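Local coordinates for putative DsbA oxidoreductase SCO1869 (Streptomyces coelicolor A3, PDB 3GL5), which is of unknown function but, as a DsbA-like member of the thioredoxin clan, probably carries out oxidoreductase chemistry, at residues P14-V18 against N78-A83; R49-D53 against H97-D102; Y90-D96 against N127-S133; L103-L107 against L119-F123. All coordinates share one frame; numbering follows the deposited sequence.

Contact 1 (P14-V18 against N78-A83)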
loop_
_atom_site.group_PDB
_atom_site.type_symbol
_atom_site.label_atom_id
_atom_site.label_comp_id
_atom_site.label_asym_id
_atom_site.label_seq_id
_atom_site.Cartn_x
_atom_site.Cartn_y
_atom_site.Cartn_z
ATOM N N PRO A 14 10.526 21.914 6.148
ATOM C CA PRO A 14 9.611 22.501 7.153
ATOM C C PRO A 14 8.158 22.522 6.694
ATOM O O PRO A 14 7.295 22.272 7.504
ATOM C CB PRO A 14 10.134 23.938 7.336
ATOM C CG PRO A 14 11.534 23.953 6.801
ATOM C CD PRO A 14 11.686 22.784 5.834
ATOM N N TRP A 15 7.889 22.823 5.417
ATOM C CA TRP A 15 6.531 22.797 4.846
ATOM C C TRP A 15 5.905 21.424 4.705
ATOM O O TRP A 15 4.697 21.333 4.572
ATOM C CB TRP A 15 6.507 23.470 3.467
ATOM C CG TRP A 15 6.797 24.972 3.592
ATOM C CD1 TRP A 15 7.907 25.662 3.149
ATOM C CD2 TRP A 15 5.981 25.915 4.272
ATOM N NE1 TRP A 15 7.807 27.003 3.508
ATOM C CE2 TRP A 15 6.630 27.174 4.196
ATOM C CE3 TRP A 15 4.746 25.820 4.922
ATOM C CZ2 TRP A 15 6.071 28.340 4.741
ATOM C CZ3 TRP A 15 4.193 26.986 5.488
ATOM C CH2 TRP A 15 4.863 28.226 5.385
ATOM N N CYS A 16 6.726 20.371 4.645
ATOM C CA CYS A 16 6.229 18.992 4.674
ATOM C C CYS A 16 5.629 18.712 6.060
ATOM O O CYS A 16 4.516 18.183 6.168
ATOM C CB CYS A 16 7.371 18.018 4.370
ATOM S SG CYS A 16 8.028 18.173 2.716
ATOM N N TYR A 17 6.369 19.100 7.103
ATOM C CA TYR A 17 5.948 18.998 8.507
ATOM C C TYR A 17 4.685 19.802 8.820
ATOM O O TYR A 17 3.754 19.268 9.420
ATOM C CB TYR A 17 7.088 19.469 9.385
ATOM C CG TYR A 17 6.901 19.431 10.908
ATOM C CD1 TYR A 17 6.429 18.285 11.596
ATOM C CD2 TYR A 17 7.290 20.512 11.655
ATOM C CE1 TYR A 17 6.315 18.290 13.043
ATOM C CE2 TYR A 17 7.215 20.524 13.047
ATOM C CZ TYR A 17 6.733 19.439 13.735
ATOM O OH TYR A 17 6.730 19.570 15.100
ATOM N N VAL A 18 4.650 21.074 8.404
ATOM C CA VAL A 18 3.455 21.913 8.559
ATOM C C VAL A 18 2.303 21.411 7.661
ATOM O O VAL A 18 1.159 21.290 8.134
ATOM C CB VAL A 18 3.750 23.461 8.344
ATOM C CG1 VAL A 18 2.534 24.304 8.628
ATOM C CG2 VAL A 18 4.858 23.922 9.291
ATOM N N ASN A 78 8.459 32.941 11.000
ATOM C CA ASN A 78 7.181 32.693 10.390
ATOM C C ASN A 78 6.786 31.223 10.404
ATOM O O ASN A 78 5.632 30.883 10.686
ATOM C CB ASN A 78 7.133 33.172 8.955
ATOM C CG ASN A 78 5.834 32.764 8.291
ATOM O OD1 ASN A 78 4.749 33.039 8.816
ATOM N ND2 ASN A 78 5.930 32.083 7.145
ATOM N N LEU A 79 7.742 30.355 10.093
ATOM C CA LEU A 79 7.490 28.928 10.113
ATOM C C LEU A 79 7.131 28.472 11.531
ATOM O O LEU A 79 6.273 27.622 11.717
ATOM C CB LEU A 79 8.693 28.176 9.547
ATOM C CG LEU A 79 8.615 27.951 8.023
ATOM C CD1 LEU A 79 10.020 27.643 7.431
ATOM C CD2 LEU A 79 7.655 26.819 7.745
ATOM N N GLY A 80 7.800 29.033 12.524
ATOM C CA GLY A 80 7.464 28.746 13.913
ATOM C C GLY A 80 6.045 29.158 14.277
ATOM O O GLY A 80 5.339 28.433 14.974
ATOM N N ALA A 81 5.613 30.312 13.803
ATOM C CA ALA A 81 4.228 30.730 14.039
ATOM C C ALA A 81 3.208 29.783 13.386
ATOM O O ALA A 81 2.170 29.431 14.007
ATOM C CB ALA A 81 4.001 32.213 13.539
ATOM N N GLN A 82 3.470 29.375 12.147
ATOM C CA GLN A 82 2.499 28.576 11.415
ATOM C C GLN A 82 2.471 27.138 11.952
ATOM O O GLN A 82 1.408 26.503 11.987
ATOM C CB GLN A 82 2.774 28.617 9.905
ATOM C CG GLN A 82 2.746 30.032 9.291
ATOM C CD GLN A 82 2.584 30.017 7.782
ATOM O OE1 GLN A 82 1.843 29.211 7.235
ATOM N NE2 GLN A 82 3.271 30.916 7.105
ATOM N N ALA A 83 3.637 26.637 12.367
ATOM C CA ALA A 83 3.728 25.356 13.075
ATOM C C ALA A 83 2.914 25.449 14.368
ATOM O O ALA A 83 2.079 24.576 14.594
ATOM C CB ALA A 83 5.211 24.975 13.378
#

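Contact 2 (R49-D53 against H97-D102). With ACT (acetate ion), chain C.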
loop_
_atom_site.group_PDB
_atom_site.type_symbol
_atom_site.label_atom_id
_atom_site.label_comp_id
_atom_site.label_asym_id
_atom_site.label_seq_id
_atom_site.Cartn_x
_atom_site.Cartn_y
_atom_site.Cartn_z
ATOM N N ARG A 49 23.455 14.621 -1.287
ATOM C CA ARG A 49 24.170 15.118 -0.134
ATOM C C ARG A 49 24.882 13.982 0.614
ATOM O O ARG A 49 24.386 12.872 0.663
ATOM C CB ARG A 49 23.206 15.842 0.788
ATOM C CG ARG A 49 23.900 16.472 1.935
ATOM C CD ARG A 49 22.948 17.233 2.790
ATOM N NE ARG A 49 23.670 18.263 3.516
ATOM C CZ ARG A 49 23.874 19.501 3.074
ATOM N NH1 ARG A 49 23.406 19.890 1.889
ATOM N NH2 ARG A 49 24.557 20.347 3.845
ATOM N N ALA A 50 26.062 14.257 1.168
ATOM C CA ALA A 50 26.831 13.245 1.909
ATOM C C ALA A 50 26.337 13.083 3.339
ATOM O O ALA A 50 25.959 14.052 3.999
ATOM C CB ALA A 50 28.311 13.570 1.890
ATOM N N LYS A 51 26.357 11.857 3.836
ATOM C CA LYS A 51 25.846 11.637 5.177
ATOM C C LYS A 51 26.545 12.526 6.213
ATOM O O LYS A 51 25.903 13.035 7.117
ATOM C CB LYS A 51 25.894 10.161 5.567
ATOM C CG LYS A 51 25.097 9.879 6.860
ATOM C CD LYS A 51 24.701 8.392 6.991
ATOM C CE LYS A 51 25.717 7.585 7.751
ATOM N NZ LYS A 51 25.744 8.026 9.173
ATOM N N ASP A 52 27.844 12.752 6.074
ATOM C CA ASP A 52 28.543 13.545 7.076
ATOM C C ASP A 52 28.484 15.038 6.801
ATOM O O ASP A 52 29.173 15.812 7.441
ATOM C CB ASP A 52 30.002 13.094 7.233
ATOM C CG ASP A 52 30.879 13.537 6.069
ATOM O OD1 ASP A 52 30.365 13.685 4.931
ATOM O OD2 ASP A 52 32.093 13.735 6.302
ATOM N N ASP A 53 27.676 15.452 5.844
ATOM C CA ASP A 53 27.534 16.874 5.568
ATOM C C ASP A 53 26.297 17.467 6.274
ATOM O O ASP A 53 25.207 17.534 5.697
ATOM C CB ASP A 53 27.491 17.088 4.050
ATOM C CG ASP A 53 27.612 18.539 3.656
ATOM O OD1 ASP A 53 28.188 19.330 4.439
ATOM O OD2 ASP A 53 27.138 18.886 2.548
ATOM N N HIS A 97 20.612 20.655 9.220
ATOM C CA HIS A 97 20.097 20.138 7.992
ATOM C C HIS A 97 21.129 19.177 7.405
ATOM O O HIS A 97 22.311 19.492 7.384
ATOM C CB HIS A 97 19.862 21.321 7.055
ATOM C CG HIS A 97 19.588 20.929 5.647
ATOM N ND1 HIS A 97 18.341 21.062 5.066
ATOM C CD2 HIS A 97 20.400 20.430 4.685
ATOM C CE1 HIS A 97 18.397 20.644 3.809
ATOM N NE2 HIS A 97 19.631 20.243 3.560
ATOM N N GLY A 98 20.670 18.028 6.893
ATOM C CA GLY A 98 21.572 17.009 6.330
ATOM C C GLY A 98 20.887 16.026 5.392
ATOM O O GLY A 98 19.755 16.245 4.917
ATOM N N SER A 99 21.603 14.951 5.093
ATOM C CA SER A 99 21.112 13.899 4.226
ATOM C C SER A 99 19.984 13.095 4.919
ATOM O O SER A 99 20.061 12.842 6.132
ATOM C CB SER A 99 22.293 12.986 3.865
ATOM O OG SER A 99 21.817 11.687 3.510
ATOM N N THR A 100 18.947 12.688 4.175
ATOM C CA THR A 100 17.807 11.919 4.782
ATOM C C THR A 100 17.661 10.498 4.210
ATOM O O THR A 100 16.678 9.808 4.461
ATOM C CB THR A 100 16.465 12.641 4.590
ATOM O OG1 THR A 100 16.268 12.909 3.185
ATOM C CG2 THR A 100 16.462 13.944 5.363
ATOM N N PHE A 101 18.644 10.072 3.434
ATOM C CA PHE A 101 18.527 8.847 2.710
ATOM C C PHE A 101 18.205 7.680 3.641
ATOM O O PHE A 101 17.267 6.924 3.393
ATOM C CB PHE A 101 19.797 8.543 1.888
ATOM C CG PHE A 101 19.696 7.253 1.103
ATOM C CD1 PHE A 101 18.693 7.076 0.141
ATOM C CD2 PHE A 101 20.585 6.205 1.328
ATOM C CE1 PHE A 101 18.589 5.879 -0.580
ATOM C CE2 PHE A 101 20.491 5.000 0.559
ATOM C CZ PHE A 101 19.484 4.851 -0.369
ATOM N N ASP A 102 19.014 7.537 4.686
ATOM C CA ASP A 102 18.858 6.484 5.689
ATOM C C ASP A 102 17.564 6.608 6.501
ATOM O O ASP A 102 16.923 5.586 6.849
ATOM C CB ASP A 102 20.087 6.454 6.603
ATOM C CG ASP A 102 21.317 5.909 5.872
ATOM O OD1 ASP A 102 21.107 5.125 4.923
ATOM O OD2 ASP A 102 22.470 6.269 6.204
HETATM C C ACT C . 15.470 22.511 6.197
HETATM O O ACT C . 16.149 21.503 6.466
HETATM O OXT ACT C . 15.142 23.160 7.195
HETATM C CH3 ACT C . 15.106 22.890 4.780
#

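Contact 3 (Y90-D96 against N127-S133). With NA (sodium ion), chain B; ACT (acetate ion), chain C.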
loop_
_atom_site.group_PDB
_atom_site.type_symbol
_atom_site.label_atom_id
_atom_site.label_comp_id
_atom_site.label_asym_id
_atom_site.label_seq_id
_atom_site.Cartn_x
_atom_site.Cartn_y
_atom_site.Cartn_z
ATOM N N TYR A 90 8.204 23.705 16.935
ATOM C CA TYR A 90 9.114 24.088 15.859
ATOM C C TYR A 90 10.160 25.048 16.427
ATOM O O TYR A 90 9.810 26.185 16.776
ATOM C CB TYR A 90 8.355 24.783 14.755
ATOM C CG TYR A 90 9.172 25.003 13.512
ATOM C CD1 TYR A 90 9.114 24.109 12.448
ATOM C CD2 TYR A 90 10.023 26.108 13.398
ATOM C CE1 TYR A 90 9.897 24.312 11.247
ATOM C CE2 TYR A 90 10.813 26.318 12.235
ATOM C CZ TYR A 90 10.745 25.419 11.170
ATOM O OH TYR A 90 11.506 25.633 10.047
ATOM N N ARG A 91 11.412 24.592 16.556
ATOM C CA ARG A 91 12.508 25.469 17.012
ATOM C C ARG A 91 12.904 26.471 15.958
ATOM O O ARG A 91 13.221 26.099 14.836
ATOM C CB ARG A 91 13.727 24.672 17.411
ATOM C CG ARG A 91 13.378 23.729 18.501
ATOM C CD ARG A 91 14.501 22.785 18.778
ATOM N NE ARG A 91 15.362 23.401 19.770
ATOM C CZ ARG A 91 15.050 23.502 21.068
ATOM N NH1 ARG A 91 13.903 23.012 21.540
ATOM N NH2 ARG A 91 15.893 24.100 21.897
ATOM N N THR A 92 12.860 27.753 16.321
ATOM C CA THR A 92 13.151 28.837 15.368
ATOM C C THR A 92 14.632 29.216 15.356
ATOM O O THR A 92 15.026 30.161 14.672
ATOM C CB THR A 92 12.293 30.098 15.638
ATOM O OG1 THR A 92 12.418 30.472 17.018
ATOM C CG2 THR A 92 10.835 29.800 15.358
ATOM N N ARG A 93 15.446 28.463 16.091
ATOM C CA ARG A 93 16.851 28.736 16.206
ATOM C C ARG A 93 17.660 27.459 16.254
ATOM O O ARG A 93 17.257 26.469 16.873
ATOM C CB ARG A 93 17.121 29.510 17.494
ATOM C CG ARG A 93 17.720 30.857 17.297
ATOM C CD ARG A 93 16.718 31.768 16.680
ATOM N NE ARG A 93 17.140 33.153 16.719
ATOM C CZ ARG A 93 16.295 34.163 16.581
ATOM N NH1 ARG A 93 16.735 35.419 16.632
ATOM N NH2 ARG A 93 15.000 33.907 16.385
ATOM N N ASP A 94 18.817 27.512 15.604
ATOM C CA ASP A 94 19.860 26.491 15.696
ATOM C C ASP A 94 19.477 25.156 15.144
ATOM O O ASP A 94 20.029 24.161 15.585
ATOM C CB ASP A 94 20.328 26.273 17.140
ATOM C CG ASP A 94 20.831 27.541 17.792
ATOM O OD1 ASP A 94 21.459 28.398 17.111
ATOM O OD2 ASP A 94 20.577 27.678 19.007
ATOM N N ARG A 95 18.523 25.117 14.221
ATOM C CA ARG A 95 18.217 23.877 13.496
ATOM C C ARG A 95 19.354 23.540 12.539
ATOM O O ARG A 95 20.120 24.419 12.114
ATOM C CB ARG A 95 16.918 24.005 12.727
ATOM C CG ARG A 95 15.614 24.115 13.620
ATOM C CD ARG A 95 14.343 23.631 12.872
ATOM N NE ARG A 95 14.176 24.296 11.577
ATOM C CZ ARG A 95 14.601 23.799 10.414
ATOM N NH1 ARG A 95 15.234 22.620 10.365
ATOM N NH2 ARG A 95 14.400 24.501 9.291
ATOM N N ASP A 96 19.497 22.249 12.267
ATOM C CA ASP A 96 20.504 21.778 11.343
ATOM C C ASP A 96 19.813 21.066 10.192
ATOM O O ASP A 96 18.574 20.906 10.170
ATOM C CB ASP A 96 21.555 20.907 12.042
ATOM C CG ASP A 96 20.990 19.570 12.566
ATOM O OD1 ASP A 96 19.760 19.394 12.703
ATOM O OD2 ASP A 96 21.809 18.674 12.866
ATOM N N ASN A 127 13.648 16.089 14.136
ATOM C CA ASN A 127 14.214 17.188 13.345
ATOM C C ASN A 127 13.854 18.614 13.877
ATOM O O ASN A 127 14.744 19.397 14.241
ATOM C CB ASN A 127 13.937 17.016 11.827
ATOM C CG ASN A 127 14.844 17.916 10.957
ATOM O OD1 ASN A 127 15.972 18.259 11.358
ATOM N ND2 ASN A 127 14.341 18.322 9.779
ATOM N N PHE A 128 12.555 18.909 13.976
ATOM C CA PHE A 128 12.055 20.272 14.165
ATOM C C PHE A 128 11.762 20.676 15.607
ATOM O O PHE A 128 11.821 21.865 15.932
ATOM C CB PHE A 128 10.807 20.498 13.287
ATOM C CG PHE A 128 11.086 20.396 11.796
ATOM C CD1 PHE A 128 11.788 21.394 11.139
ATOM C CD2 PHE A 128 10.647 19.282 11.050
ATOM C CE1 PHE A 128 12.055 21.297 9.756
ATOM C CE2 PHE A 128 10.892 19.196 9.685
ATOM C CZ PHE A 128 11.621 20.225 9.028
ATOM N N ALA A 129 11.480 19.704 16.471
ATOM C CA ALA A 129 11.146 19.971 17.886
ATOM C C ALA A 129 12.322 19.819 18.824
ATOM O O ALA A 129 12.317 20.307 19.918
ATOM C CB ALA A 129 9.989 19.080 18.355
ATOM N N ASP A 130 13.363 19.174 18.372
ATOM C CA ASP A 130 14.331 18.604 19.258
ATOM C C ASP A 130 15.694 19.189 18.912
ATOM O O ASP A 130 16.041 19.289 17.735
ATOM C CB ASP A 130 14.305 17.125 18.904
ATOM C CG ASP A 130 14.790 16.237 19.992
ATOM O OD1 ASP A 130 15.742 16.615 20.713
ATOM O OD2 ASP A 130 14.247 15.114 20.068
ATOM N N GLU A 131 16.479 19.539 19.927
ATOM C CA GLU A 131 17.797 20.180 19.745
ATOM C C GLU A 131 18.863 19.199 19.227
ATOM O O GLU A 131 19.737 19.586 18.436
ATOM C CB GLU A 131 18.202 20.867 21.056
ATOM C CG GLU A 131 19.611 21.372 21.166
ATOM C CD GLU A 131 19.914 21.961 22.554
ATOM O OE1 GLU A 131 18.993 22.001 23.414
ATOM O OE2 GLU A 131 21.077 22.380 22.797
ATOM N N ARG A 132 18.752 17.924 19.617
ATOM C CA ARG A 132 19.590 16.882 19.043
ATOM C C ARG A 132 19.304 16.683 17.555
ATOM O O ARG A 132 18.148 16.665 17.117
ATOM C CB ARG A 132 19.420 15.558 19.784
ATOM C CG ARG A 132 19.950 15.592 21.203
ATOM C CD ARG A 132 19.437 14.420 22.008
ATOM N NE ARG A 132 18.048 14.633 22.414
ATOM C CZ ARG A 132 17.346 13.794 23.175
ATOM N NH1 ARG A 132 17.888 12.655 23.602
ATOM N NH2 ARG A 132 16.089 14.088 23.490
ATOM N N SER A 133 20.374 16.523 16.787
ATOM C CA SER A 133 20.294 16.304 15.350
ATOM C C SER A 133 19.797 14.895 15.022
ATOM O O SER A 133 20.106 13.926 15.734
ATOM C CB SER A 133 21.668 16.521 14.721
ATOM O OG SER A 133 21.630 16.281 13.333
HETATM NA NA NA B . 16.840 17.966 15.693
HETATM C C ACT C . 15.470 22.511 6.197
HETATM O O ACT C . 16.149 21.503 6.466
HETATM O OXT ACT C . 15.142 23.160 7.195
HETATM C CH3 ACT C . 15.106 22.890 4.780
HETATM O O HOH W 1 10.940 22.130 20.919
HETATM O O HOH W 2 16.351 20.115 8.537
HETATM O O HOH W 3 16.385 20.881 12.295
HETATM O O HOH W 4 18.066 17.605 13.457
HETATM O O HOH W 5 19.145 19.574 15.870
#

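Contact 4 (L103-L107 against L119-F123)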
loop_
_atom_site.group_PDB
_atom_site.type_symbol
_atom_site.label_atom_id
_atom_site.label_comp_id
_atom_site.label_asym_id
_atom_site.label_seq_id
_atom_site.Cartn_x
_atom_site.Cartn_y
_atom_site.Cartn_z
ATOM N N LEU A 103 17.161 7.847 6.777
ATOM C CA LEU A 103 15.878 8.053 7.417
ATOM C C LEU A 103 14.777 7.464 6.541
ATOM O O LEU A 103 13.890 6.776 7.016
ATOM C CB LEU A 103 15.649 9.554 7.654
ATOM C CG LEU A 103 16.286 10.194 8.894
ATOM C CD1 LEU A 103 17.801 10.231 8.780
ATOM C CD2 LEU A 103 15.768 11.592 9.041
ATOM N N HIS A 104 14.840 7.726 5.244
ATOM C CA HIS A 104 13.835 7.215 4.350
ATOM C C HIS A 104 13.828 5.690 4.255
ATOM O O HIS A 104 12.752 5.095 4.174
ATOM C CB HIS A 104 13.928 7.877 2.968
ATOM C CG HIS A 104 13.414 9.289 2.957
ATOM N ND1 HIS A 104 12.072 9.588 3.049
ATOM C CD2 HIS A 104 14.065 10.483 2.892
ATOM C CE1 HIS A 104 11.906 10.902 3.011
ATOM N NE2 HIS A 104 13.097 11.468 2.902
ATOM N N ARG A 105 15.005 5.075 4.257
ATOM C CA ARG A 105 15.102 3.602 4.272
ATOM C C ARG A 105 14.425 3.033 5.514
ATOM O O ARG A 105 13.636 2.068 5.420
ATOM C CB ARG A 105 16.559 3.135 4.178
ATOM C CG ARG A 105 17.210 3.561 2.849
ATOM C CD ARG A 105 18.494 2.812 2.555
ATOM N NE ARG A 105 19.530 3.024 3.587
ATOM C CZ ARG A 105 19.919 2.106 4.482
ATOM N NH1 ARG A 105 19.368 0.890 4.531
ATOM N NH2 ARG A 105 20.875 2.399 5.332
ATOM N N LEU A 106 14.666 3.685 6.653
ATOM C CA LEU A 106 14.012 3.305 7.909
ATOM C C LEU A 106 12.523 3.573 7.906
ATOM O O LEU A 106 11.781 2.827 8.548
ATOM C CB LEU A 106 14.653 3.979 9.121
ATOM C CG LEU A 106 16.018 3.462 9.575
ATOM C CD1 LEU A 106 16.419 4.356 10.754
ATOM C CD2 LEU A 106 16.021 1.968 9.989
ATOM N N LEU A 107 12.066 4.623 7.191
ATOM C CA LEU A 107 10.628 4.826 7.044
ATOM C C LEU A 107 9.977 3.642 6.304
ATOM O O LEU A 107 8.828 3.303 6.570
ATOM C CB LEU A 107 10.289 6.154 6.366
ATOM C CG LEU A 107 10.542 7.384 7.261
ATOM C CD1 LEU A 107 10.615 8.679 6.429
ATOM C CD2 LEU A 107 9.431 7.535 8.331
ATOM N N LEU A 119 6.738 6.546 12.846
ATOM C CA LEU A 119 8.157 6.872 12.665
ATOM C C LEU A 119 8.319 8.211 11.904
ATOM O O LEU A 119 9.259 8.995 12.165
ATOM C CB LEU A 119 8.922 5.747 11.953
ATOM C CG LEU A 119 10.440 5.912 11.820
ATOM C CD1 LEU A 119 11.107 6.066 13.192
ATOM C CD2 LEU A 119 11.073 4.775 10.962
ATOM N N LEU A 120 7.402 8.464 10.980
ATOM C CA LEU A 120 7.400 9.742 10.257
ATOM C C LEU A 120 7.282 10.926 11.249
ATOM O O LEU A 120 8.108 11.855 11.244
ATOM C CB LEU A 120 6.310 9.733 9.185
ATOM C CG LEU A 120 6.191 10.974 8.311
ATOM C CD1 LEU A 120 7.516 11.289 7.552
ATOM C CD2 LEU A 120 4.974 10.851 7.377
ATOM N N ASP A 121 6.284 10.861 12.129
ATOM C CA ASP A 121 6.128 11.886 13.168
ATOM C C ASP A 121 7.300 11.938 14.116
ATOM O O ASP A 121 7.676 13.014 14.499
ATOM C CB ASP A 121 4.845 11.727 13.954
ATOM C CG ASP A 121 3.617 12.021 13.134
ATOM O OD1 ASP A 121 3.655 12.880 12.217
ATOM O OD2 ASP A 121 2.575 11.380 13.424
ATOM N N ALA A 122 7.919 10.791 14.441
ATOM C CA ALA A 122 9.109 10.802 15.283
ATOM C C ALA A 122 10.265 11.514 14.618
ATOM O O ALA A 122 10.981 12.244 15.259
ATOM C CB ALA A 122 9.548 9.389 15.663
ATOM N N PHE A 123 10.524 11.182 13.357
ATOM C CA PHE A 123 11.608 11.809 12.650
ATOM C C PHE A 123 11.394 13.340 12.508
ATOM O O PHE A 123 12.359 14.108 12.655
ATOM C CB PHE A 123 11.863 11.137 11.258
ATOM C CG PHE A 123 12.572 9.785 11.341
ATOM C CD1 PHE A 123 13.153 9.331 12.563
ATOM C CD2 PHE A 123 12.681 8.963 10.201
ATOM C CE1 PHE A 123 13.828 8.074 12.644
ATOM C CE2 PHE A 123 13.363 7.720 10.281
ATOM C CZ PHE A 123 13.949 7.297 11.495
#

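Contact 1 (P14-V18 against N78-A83)
Leu79 and Trp15 make the central apolar contact between the start of helix 14-28 and helix 69-85, whose segments here run nearly parallel, 15° apart. Trp15 stands between the two cysteines of the Cys13-Cys16 disulfide, so this is packing directly beside the CxxC motif at the helix start of a thioredoxin-type fold. The CH-pi part is simple: Leu79 CD2 sits over one face of the indole, 3.7 Å from the centroid of the six-membered ring of Trp15, and only 11° off the ring normal. The indole gets there because its CG lies beside the backbone N, opposite the carbonyl carbon (chi1 -67°), which swings the ring out toward the neighbouring helix.

Plain apolar packing continues on both flanks. The other methyl of the fork, Leu79 CD1, touches Pro14 CB at 3.7 Å, and Val18 CG2 meets Ala83 CB at 4.2 Å. Alanine is small enough to let the beta-branched valine come close to its helix.

Polar groups stay at the border. In the conformer described, the Gln82 amide meets the indole edge, NE2 placed to donate to Asn78 OD1 and OE1 to accept from Arg22; Gln82 also takes up a second position, so these bonds are less certain. Trp15 NE1 donates to Ala235 O of the second subunit.

With no hydrogen bond joining the two segments, cohesion here is hydrophobic, and the tryptophan is held by a methyl on its face and a subunit partner at its nitrogen, with the mobile Gln82 amide along its rim.

Contact 2 (R49-D53 against H97-D102)
Lys51 and Ser99 bring their CA atoms to 5.3 Å where the type I turn Ala50-Asp53, closed by a bond from Asp53 N to Ala50 O, lies against the loop that leads into helix 101-111. Ser99 suits the spot by being small: its CB fits beneath the turn, close to Ala50 O.

Arg49 does most of the joining. Its chain is stretched out from a CG that lies opposite the backbone N (chi1 -175°), and the methylene CD rests on the peptide between Gly98 and Ser99, 3.5 Å from Gly98 C. Gly98 CA lies 3.7 Å from Asp53 O. At its edge the guanidinium gives NE to Asp53 O, 2.8 Å away and near its own plane. Over one face hangs Asp53 OD2, 3.2 Å from Arg49 NH2, an attraction of charges with no N-H aimed at the oxygen. Over the other face His97 arrives edge-on, CD2 at 3.9 Å from Arg49 CZ, the two planes 87° apart. The far side of this imidazole donates from ND1 to an acetate, 2.6 Å to its O, at an angle of 161°.

Farther along, the methylene Lys51 CD lies near Asp102 OD2, whose carboxylate is paired with Arg105 through OD1.

Arg49 is thus clamped at edge and both faces, with Asp46 adding a salt bridge at NH1. Two carboxylates probably offset its charge beside the histidine, whose ring is left with ND1 toward the acetate; that ion, probably from the crystallisation liquor, may mark a pocket for anions near the CxxC motif.

Contact 3 (Y90-D96 against N127-S133)
A sodium site near the C-terminal part of helix 116-128 ties Asn127-Ser133 to the loop Tyr90-Asp96, Asp96 reaching the ion through water. The backbone oxygens of Asn127, Asp130 and Arg132 bind the metal together with Gly126 O, the closest of the segment's three being Arg132 O at 2.3 Å. Waters 4 and 5 complete the shell and both donate to Asp96 OD1; a carboxylate suits this second-shell post because one oxygen can accept from two waters.

Directly between the chains, Arg91 N donates to Phe128 O over 2.8 Å, almost straight at 175°. The Arg91 side chain then bends at chi3 (89°) and lies over Ala129 and Glu131: its NH1 and Ala129 O share water 1, and Glu131 CB sits over one guanidinium face. With an alanine here the backbone bond could stay, but water 1 would probably lose its arginine anchor and Glu131 the positive charge beside it.

Beside Pro14 of the CxxC motif, the ring planes of Tyr90 and Phe128 are 14° apart but strongly offset, meeting where Tyr90 CE1 lies 3.5 Å from Phe128 CD1. Phe128 CE1 also lies over the guanidinium of Arg95, 3.5 Å from NH1. Arg95 NH2 donates to acetate OXT at 2.6 Å and pairs with Glu76, while water 2 links Arg95 NH1, Asp96 O, Asn127 ND2 and the acetate; Asn127 ND2 also donates to Ile11 O.

The chemistry divides: carbonyls and water hold a hard cation at one end, and an arginine against an aromatic ring presents N-H groups to an anion at the other.

Contact 4 (L103-L107 against L119-F123)
Phe123 pushes its ring between the leucines of an antiparallel helix pair, helices 101-111 and 116-128, which follow each other in the chain as a helical hairpin in the helical part of this DsbA-like fold. The two segments run at 155° with their axes 10.5 Å apart. CB is directed at the other helix, and CG, set opposite the carbonyl carbon and beside the backbone N (chi1 -75°), carries the ring across to Leu103 and Leu107: CD2 lies 4.0 Å from Leu107 CG, and CE2 comes to 3.4 Å from the backbone oxygen Leu103 O. At the far end CZ meets Leu106 CD1 at 3.9 Å, a methyl that stands at the ring edge.

Both faces are filled. Leu103 CG lies over one, 4.3 Å from the centroid of the Phe123 ring, and Leu119 CD1, one turn earlier on the same helix, lies over the other. A flat ring suits this slot, since it offers two broad faces to branched aliphatic neighbours. Replacing it by an alanine is likely to open a gap between Leu103 and Leu119 and to leave Leu106 CD1 without its aromatic neighbour.

Beyond the pair, Leu141 of helix 138-147 touches Leu103 and Leu106, and Ile11 packs on Leu103, Leu120 and Phe123, so the seam is wholly buried. At the other end of it one methyl of Leu107 reaches the backbone of the facing helix, its CD2 resting 3.5 Å from Leu120 N.

How the contacts relate
Contacts 1 and 3 share a seam, their centres 12 Å apart: Ala83 CB meets Tyr90 CB at 3.4 Å, and Pro14 N lies 3.5 Å from Phe128 CZ, which carries the packing up to the CxxC helix start. Contacts 2 and 3 have centres 16 Å apart and meet at one acetate, His97 holding one oxygen and Arg95 the other. The side chain of Pro14, in contact 1, is about 4 Å from the bound acetate, measured between nearest atoms. The acetate probably comes from the crystallisation liquor but may mark a pocket beside the disulfide. Contact 4, nested within the loop closed by contact 3, pairs helix 101-111, whose first residues belong to contact 2, with helix 116-128, which leads to the sodium.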